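Local structure of RNA N6-adenosine-methyltransferase METTL16 (Homo sapiens, 6M1U) at residues T36-I41 and C112-K117. The protein methylates N6 of adenosine in RNA, including U6 snRNA, with this vertebrate conserved region probably helping to bind the RNA. Numbering follows the deposited sequence.
Sequences TWIEKI and CLINVK
Ile-38 sets CG1 anti to its carbonyl carbon (chi1 -63°) and CG2 anti to its backbone N. The two branches part at CB, and each meets a different residue of strand 108-119. With chi2 at 167° the longer branch is extended. Its CD1 meets Val-116 CG2 tip to tip at 3.9 Å. The CG2 methyl serves Ile-114. The two side chains run at an angle to each other, and the end of the extended Ile-114 chain comes to this methyl. Here Ile-38 CG2 lies 4.0 Å from Ile-114 CD1. Ile-114 and Val-116 are two positions apart on the strand, and both direct their CB toward the helix. Ile-38 thus bridges neighbouring side chains on one face of the sheet. Helix 30-44 packs on this face of a five-stranded antiparallel sheet, an alpha+beta arrangement. Strand 108-119 is the middle strand, and its backbone pairs with strands 58-67 and 122-131. No hydrogen bond links the two segments. The three touching side chains are apolar and buried, near the centre of the chain. The CA atoms of Ile-38 and Ile-114 stay 9.2 Å apart, and the two segments meet through side chains. Around this point Val-116 also packs on Ile-31, Val-34 and Thr-35 of the same helix, and Ile-114 reaches Leu-42. On the helix, Ile-41 turns to Tyr-144 and Gln-148 of helix 136-153.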
ATOM      1  N   THR A  36      -6.118   4.610  -1.578  1.00 61.81           N
ATOM      2  CA  THR A  36      -5.724   5.952  -1.991  1.00 61.27           C
ATOM      3  C   THR A  36      -4.695   6.568  -1.046  1.00 62.42           C
ATOM      4  O   THR A  36      -4.015   7.521  -1.443  1.00 62.03           O
ATOM      5  CB  THR A  36      -6.928   6.881  -2.096  1.00 62.18           C
ATOM      6  OG1 THR A  36      -7.348   7.219  -0.779  1.00 63.65           O
ATOM      7  CG2 THR A  36      -8.084   6.221  -2.825  1.00 63.37           C
ATOM      8  N   TRP A  37      -4.566   6.059   0.192  1.00 60.41           N
ATOM      9  CA  TRP A  37      -3.449   6.495   1.024  1.00 61.02           C
ATOM     10  C   TRP A  37      -2.158   5.797   0.620  1.00 58.51           C
ATOM     11  O   TRP A  37      -1.087   6.417   0.626  1.00 59.06           O
ATOM     12  CB  TRP A  37      -3.730   6.259   2.504  1.00 60.06           C
ATOM     13  CG  TRP A  37      -4.530   7.339   3.157  1.00 61.05           C
ATOM     14  CD1 TRP A  37      -5.783   7.218   3.724  1.00 63.16           C
ATOM     15  CD2 TRP A  37      -4.153   8.710   3.322  1.00 61.93           C
ATOM     16  NE1 TRP A  37      -6.202   8.441   4.230  1.00 65.23           N
ATOM     17  CE2 TRP A  37      -5.218   9.366   4.000  1.00 64.49           C
ATOM     18  CE3 TRP A  37      -3.017   9.454   2.977  1.00 60.71           C
ATOM     19  CZ2 TRP A  37      -5.174  10.716   4.319  1.00 66.44           C
ATOM     20  CZ3 TRP A  37      -2.986  10.803   3.304  1.00 62.87           C
ATOM     21  CH2 TRP A  37      -4.052  11.414   3.961  1.00 65.68           C
ATOM     22  N   ILE A  38      -2.219   4.516   0.257  1.00 59.05           N
ATOM     23  CA  ILE A  38      -1.031   3.896  -0.328  1.00 59.60           C
ATOM     24  C   ILE A  38      -0.639   4.614  -1.623  1.00 61.88           C
ATOM     25  O   ILE A  38       0.547   4.846  -1.891  1.00 61.74           O
ATOM     26  CB  ILE A  38      -1.254   2.390  -0.552  1.00 57.71           C
ATOM     27  CG1 ILE A  38      -1.478   1.684   0.778  1.00 58.56           C
ATOM     28  CG2 ILE A  38      -0.041   1.784  -1.169  1.00 57.04           C
ATOM     29  CD1 ILE A  38      -2.017   0.280   0.635  1.00 58.24           C
ATOM     30  N   GLU A  39      -1.632   5.020  -2.426  1.00 66.07           N
ATOM     31  CA  GLU A  39      -1.327   5.747  -3.657  1.00 68.36           C
ATOM     32  C   GLU A  39      -0.631   7.063  -3.350  1.00 69.13           C
ATOM     33  O   GLU A  39       0.320   7.446  -4.041  1.00 68.24           O
ATOM     34  CB  GLU A  39      -2.605   5.985  -4.456  1.00 74.50           C
ATOM     35  CG  GLU A  39      -3.149   4.743  -5.133  1.00 77.42           C
ATOM     36  CD  GLU A  39      -4.543   4.927  -5.729  1.00 80.82           C
ATOM     37  OE1 GLU A  39      -5.258   5.900  -5.394  1.00 82.98           O
ATOM     38  OE2 GLU A  39      -4.927   4.070  -6.553  1.00 82.83           O
ATOM     39  N   LYS A  40      -1.064   7.751  -2.289  1.00 68.35           N
ATOM     40  CA  LYS A  40      -0.374   8.964  -1.860  1.00 69.25           C
ATOM     41  C   LYS A  40       1.064   8.654  -1.445  1.00 66.10           C
ATOM     42  O   LYS A  40       2.001   9.358  -1.831  1.00 66.87           O
ATOM     43  CB  LYS A  40      -1.149   9.612  -0.709  1.00 70.15           C
ATOM     44  CG  LYS A  40      -1.077  11.132  -0.668  1.00 73.16           C
ATOM     45  CD  LYS A  40       0.155  11.621   0.053  1.00 75.27           C
ATOM     46  CE  LYS A  40       0.525  13.019  -0.433  1.00 78.14           C
ATOM     47  NZ  LYS A  40       1.433  13.728   0.540  1.00 80.20           N
ATOM     48  N   ILE A  41       1.259   7.581  -0.683  1.00 65.98           N
ATOM     49  CA  ILE A  41       2.587   7.251  -0.180  1.00 65.84           C
ATOM     50  C   ILE A  41       3.531   6.917  -1.326  1.00 67.11           C
ATOM     51  O   ILE A  41       4.719   7.276  -1.304  1.00 67.61           O
ATOM     52  CB  ILE A  41       2.480   6.084   0.816  1.00 66.10           C
ATOM     53  CG1 ILE A  41       1.780   6.557   2.089  1.00 67.38           C
ATOM     54  CG2 ILE A  41       3.864   5.437   1.042  1.00 65.90           C
ATOM     55  CD1 ILE A  41       1.223   5.459   2.887  1.00 66.98           C
ATOM     56  N   CYS A 112       5.525  -5.098  -8.570  1.00 64.61           N
ATOM     57  CA  CYS A 112       4.710  -5.629  -7.478  1.00 66.39           C
ATOM     58  C   CYS A 112       3.244  -5.327  -7.693  1.00 62.01           C
ATOM     59  O   CYS A 112       2.878  -4.250  -8.172  1.00 59.85           O
ATOM     60  CB  CYS A 112       5.037  -5.035  -6.110  1.00 70.37           C
ATOM     61  SG  CYS A 112       6.685  -5.326  -5.581  1.00 82.02           S
ATOM     62  N   LEU A 113       2.411  -6.265  -7.252  1.00 60.63           N
ATOM     63  CA  LEU A 113       0.975  -6.078  -7.155  1.00 57.93           C
ATOM     64  C   LEU A 113       0.570  -5.922  -5.690  1.00 57.43           C
ATOM     65  O   LEU A 113       0.694  -6.870  -4.899  1.00 58.93           O
ATOM     66  CB  LEU A 113       0.256  -7.261  -7.787  1.00 55.39           C
ATOM     67  CG  LEU A 113      -1.236  -7.043  -7.899  1.00 52.41           C
ATOM     68  CD1 LEU A 113      -1.488  -5.911  -8.915  1.00 50.97           C
ATOM     69  CD2 LEU A 113      -1.858  -8.377  -8.310  1.00 52.63           C
ATOM     70  N   ILE A 114       0.062  -4.741  -5.331  1.00 58.35           N
ATOM     71  CA  ILE A 114      -0.573  -4.544  -4.027  1.00 58.46           C
ATOM     72  C   ILE A 114      -2.068  -4.775  -4.187  1.00 61.07           C
ATOM     73  O   ILE A 114      -2.715  -4.119  -5.019  1.00 58.89           O
ATOM     74  CB  ILE A 114      -0.306  -3.144  -3.450  1.00 60.18           C
ATOM     75  CG1 ILE A 114       1.179  -2.760  -3.546  1.00 60.29           C
ATOM     76  CG2 ILE A 114      -0.730  -3.110  -1.997  1.00 60.57           C
ATOM     77  CD1 ILE A 114       1.526  -1.460  -2.825  1.00 61.16           C
ATOM     78  N   ASN A 115      -2.598  -5.735  -3.415  1.00 61.35           N
ATOM     79  CA  ASN A 115      -4.034  -5.908  -3.211  1.00 64.33           C
ATOM     80  C   ASN A 115      -4.421  -5.353  -1.846  1.00 62.14           C
ATOM     81  O   ASN A 115      -3.741  -5.610  -0.846  1.00 63.87           O
ATOM     82  CB  ASN A 115      -4.458  -7.377  -3.289  1.00 65.39           C
ATOM     83  CG  ASN A 115      -4.284  -7.962  -4.670  1.00 66.05           C
ATOM     84  OD1 ASN A 115      -4.097  -7.230  -5.624  1.00 65.87           O
ATOM     85  ND2 ASN A 115      -4.351  -9.283  -4.786  1.00 68.36           N
ATOM     86  N   VAL A 116      -5.505  -4.593  -1.795  1.00 63.42           N
ATOM     87  CA  VAL A 116      -6.083  -4.171  -0.525  1.00 63.92           C
ATOM     88  C   VAL A 116      -7.433  -4.859  -0.424  1.00 69.44           C
ATOM     89  O   VAL A 116      -8.373  -4.498  -1.138  1.00 67.71           O
ATOM     90  CB  VAL A 116      -6.201  -2.645  -0.418  1.00 64.07           C
ATOM     91  CG1 VAL A 116      -6.698  -2.282   0.954  1.00 64.93           C
ATOM     92  CG2 VAL A 116      -4.843  -1.987  -0.695  1.00 62.22           C
ATOM     93  N   LYS A 117      -7.489  -5.944   0.350  1.00 73.23           N
ATOM     94  CA  LYS A 117      -8.741  -6.742   0.427  1.00 80.83           C
ATOM     95  C   LYS A 117      -9.360  -6.651   1.822  1.00 84.44           C
ATOM     96  O   LYS A 117      -8.613  -6.471   2.799  1.00 86.04           O
ATOM     97  CB  LYS A 117      -8.464  -8.202   0.055  1.00 76.16           C
ATOM     98  CG  LYS A 117      -7.022  -8.518  -0.310  1.00 72.90           C
ATOM     99  CD  LYS A 117      -6.676  -9.981  -0.152  1.00 74.17           C
ATOM    100  CE  LYS A 117      -7.149 -10.830  -1.311  1.00 74.60           C
ATOM    101  NZ  LYS A 117      -6.839 -12.263  -1.100  1.00 77.18           N
TER